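PDB 5KTC: FdhC, which transfers an (R)-3-hydroxybutanoyl group from its coenzyme A thioester to the amino group of a dTDP-linked 3-amino-3,6-dideoxy-D-galactose, as a sugar N-acyltransferase of the GNAT superfamily. Local coordinates for residues T41-I44 with K45-A48. Residues are numbered along the deposited sequence; the frame is centred on the assembly and turned at random.
Sequences TGDI and KSQA. With FUH ([[(2~{R},3~{S},5~{R})-5-[5-methyl-2,4-bis(oxidanylidene)pyrimidin-1-yl]-3-oxidanyl-oxolan-2-yl]methoxy-oxidanyl-phosphoryl] [(2~{R},3~{R},4~{S},5~{R},6~{R})-6-methyl-3,5-bis(oxidanyl)-4-[[(3~{R})-3-oxidanylbutanoyl]amino]oxan-2-yl] hydrogen phosphate), chain C.
Asp43 caps the N-terminus of helix 44-59 by turning its carboxylate back onto Ser46. With CG anti to the backbone N (chi1 172°), the carboxylate reaches forward over the first turn, where OD2 takes two donors: Ser46 OG at 2.6 Å, on the anti lone pair, and Ser46 N at 2.9 Å, from above the carboxylate plane. Gln47 N also bonds to Asp43 O (2.9 Å), the i+4 bond of an alpha-helix. Before the cap, Thr41 forms an ST turn, its OG1 accepting from Asp43 N at 2.8 Å, while its CG2 packs tightly, 3.6 Å from both Ser46 CB and Gln47 N. The buried Gln47 side chain packs separately on Ala21, Ile24 and Cys25 of helix 21-28. The outer side is looser: Ile44 and Lys45 are exposed, the lysine chain runs out extended, and a water joins Asp43 OD1 to Lys45 N. A second water links Thr41 OG1 with Ser46 OG. A third donates to both Thr41 O and Gln47 OE1, tying the loop to the amide that meets the ligand. Bent at chi2 (64°), Gln47 presents that amide to the thymine of the bound product: OE1 accepts from FUH N3 at 2.9 Å with a nearly straight bond (170°), and NE2 donates to FUH O15. These paired bonds are consistent with recognition of thymine, the end of the nucleotide-sugar distant from the acyl group.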
loop_
_atom_site.group_PDB
_atom_site.type_symbol
_atom_site.label_atom_id
_atom_site.label_comp_id
_atom_site.label_asym_id
_atom_site.label_seq_id
_atom_site.Cartn_x
_atom_site.Cartn_y
_atom_site.Cartn_z
ATOM N N THR A 41 -12.804 13.904 -5.060
ATOM C CA THR A 41 -13.913 13.981 -5.973
ATOM C C THR A 41 -14.701 12.677 -6.098
ATOM O O THR A 41 -14.111 11.567 -6.099
ATOM C CB THR A 41 -13.455 14.444 -7.368
ATOM O OG1 THR A 41 -14.627 14.671 -8.161
ATOM C CG2 THR A 41 -12.580 13.382 -8.112
ATOM N N GLY A 42 -16.030 12.819 -6.177
ATOM C CA GLY A 42 -16.935 11.766 -6.591
ATOM C C GLY A 42 -17.243 11.868 -8.091
ATOM O O GLY A 42 -18.082 11.122 -8.601
ATOM N N ASP A 43 -16.581 12.777 -8.812
ATOM C CA ASP A 43 -16.830 12.939 -10.220
ATOM C C ASP A 43 -15.808 12.098 -11.018
ATOM O O ASP A 43 -14.594 12.349 -10.992
ATOM C CB ASP A 43 -16.773 14.415 -10.621
ATOM C CG ASP A 43 -16.831 14.599 -12.102
ATOM O OD1 ASP A 43 -17.807 14.167 -12.716
ATOM O OD2 ASP A 43 -15.866 15.113 -12.670
ATOM N N ILE A 44 -16.320 11.137 -11.763
ATOM C CA ILE A 44 -15.436 10.187 -12.523
ATOM C C ILE A 44 -14.479 10.892 -13.393
ATOM O O ILE A 44 -13.304 10.586 -13.358
ATOM C CB ILE A 44 -16.252 9.170 -13.329
ATOM C CG1 ILE A 44 -17.043 8.298 -12.339
ATOM C CG2 ILE A 44 -15.351 8.326 -14.236
ATOM C CD1 ILE A 44 -18.022 7.337 -12.988
ATOM N N LYS A 45 -14.932 11.884 -14.159
ATOM C CA LYS A 45 -13.987 12.622 -15.046
ATOM C C LYS A 45 -12.896 13.375 -14.309
ATOM O O LYS A 45 -11.747 13.483 -14.779
ATOM C CB LYS A 45 -14.752 13.576 -16.011
ATOM C CG LYS A 45 -15.327 12.832 -17.190
ATOM C CD LYS A 45 -16.345 13.622 -18.013
ATOM C CE LYS A 45 -16.708 12.822 -19.269
ATOM N NZ LYS A 45 -18.045 13.157 -19.847
ATOM N N SER A 46 -13.258 13.942 -13.171
ATOM C CA SER A 46 -12.263 14.592 -12.332
ATOM C C SER A 46 -11.249 13.593 -11.832
ATOM O O SER A 46 -10.076 13.874 -11.830
ATOM C CB SER A 46 -12.875 15.326 -11.135
ATOM O OG SER A 46 -13.768 16.312 -11.643
ATOM N N GLN A 47 -11.717 12.421 -11.428
ATOM C CA GLN A 47 -10.770 11.397 -10.973
ATOM C C GLN A 47 -9.878 10.900 -12.145
ATOM O O GLN A 47 -8.697 10.690 -11.950
ATOM C CB GLN A 47 -11.501 10.276 -10.282
ATOM C CG GLN A 47 -10.644 9.114 -9.799
ATOM C CD GLN A 47 -9.648 9.466 -8.753
ATOM O OE1 GLN A 47 -9.948 10.168 -7.816
ATOM N NE2 GLN A 47 -8.441 8.915 -8.867
ATOM N N ALA A 48 -10.456 10.744 -13.337
ATOM C CA ALA A 48 -9.689 10.388 -14.525
ATOM C C ALA A 48 -8.615 11.428 -14.725
ATOM O O ALA A 48 -7.437 11.072 -15.007
ATOM C CB ALA A 48 -10.558 10.317 -15.771
HETATM O O1 FUH C . -2.671 5.509 3.855
HETATM C C1 FUH C . -1.905 6.078 4.625
HETATM C C2 FUH C . -0.739 5.397 5.262
HETATM C C3 FUH C . -0.918 3.903 5.343
HETATM O O2 FUH C . -1.553 3.512 6.587
HETATM C C4 FUH C . 0.417 3.204 5.320
HETATM N N1 FUH C . -2.040 7.428 4.938
HETATM C C5 FUH C . -2.919 8.285 4.136
HETATM C C6 FUH C . -3.791 9.186 5.029
HETATM O O3 FUH C . -2.949 9.899 5.830
HETATM C C7 FUH C . -4.572 10.230 4.263
HETATM C C8 FUH C . -5.221 11.324 5.144
HETATM O O4 FUH C . -3.717 10.914 3.332
HETATM C C9 FUH C . -2.076 9.147 3.213
HETATM O O5 FUH C . -1.399 8.365 2.217
HETATM C C10 FUH C . -2.944 10.072 2.460
HETATM O O6 FUH C . -3.808 9.281 1.658
HETATM P P1 FUH C . -4.672 9.898 0.503
HETATM O O7 FUH C . -5.928 10.516 0.996
HETATM O O8 FUH C . -4.963 8.702 -0.404
HETATM O O9 FUH C . -3.788 10.810 -0.455
HETATM P P2 FUH C . -3.338 12.343 -0.356
HETATM O O10 FUH C . -1.862 12.374 -0.559
HETATM O O11 FUH C . -3.794 12.848 1.006
HETATM O O12 FUH C . -4.139 12.910 -1.582
HETATM C C11 FUH C . -3.700 14.108 -2.228
HETATM C C12 FUH C . -4.906 14.784 -2.829
HETATM C C13 FUH C . -6.115 14.866 -1.874
HETATM O O13 FUH C . -6.874 16.072 -2.071
HETATM C C14 FUH C . -7.029 13.726 -2.302
HETATM C C15 FUH C . -6.732 13.653 -3.779
HETATM O O14 FUH C . -5.351 14.052 -3.976
HETATM N N2 FUH C . -6.776 12.310 -4.398
HETATM C C16 FUH C . -5.884 11.343 -4.046
HETATM C C17 FUH C . -5.901 10.105 -4.690
HETATM C C18 FUH C . -4.920 9.006 -4.344
HETATM C C19 FUH C . -6.905 9.902 -5.686
HETATM O O15 FUH C . -6.924 8.784 -6.346
HETATM N N3 FUH C . -7.771 10.871 -6.014
HETATM C C20 FUH C . -7.668 12.058 -5.405
HETATM O O16 FUH C . -8.541 13.000 -5.714
HETATM O O HOH W 1 -11.758 10.251 -5.776
HETATM O O HOH W 2 -14.947 17.158 -8.789
HETATM O O HOH W 3 -17.633 12.358 -14.663
#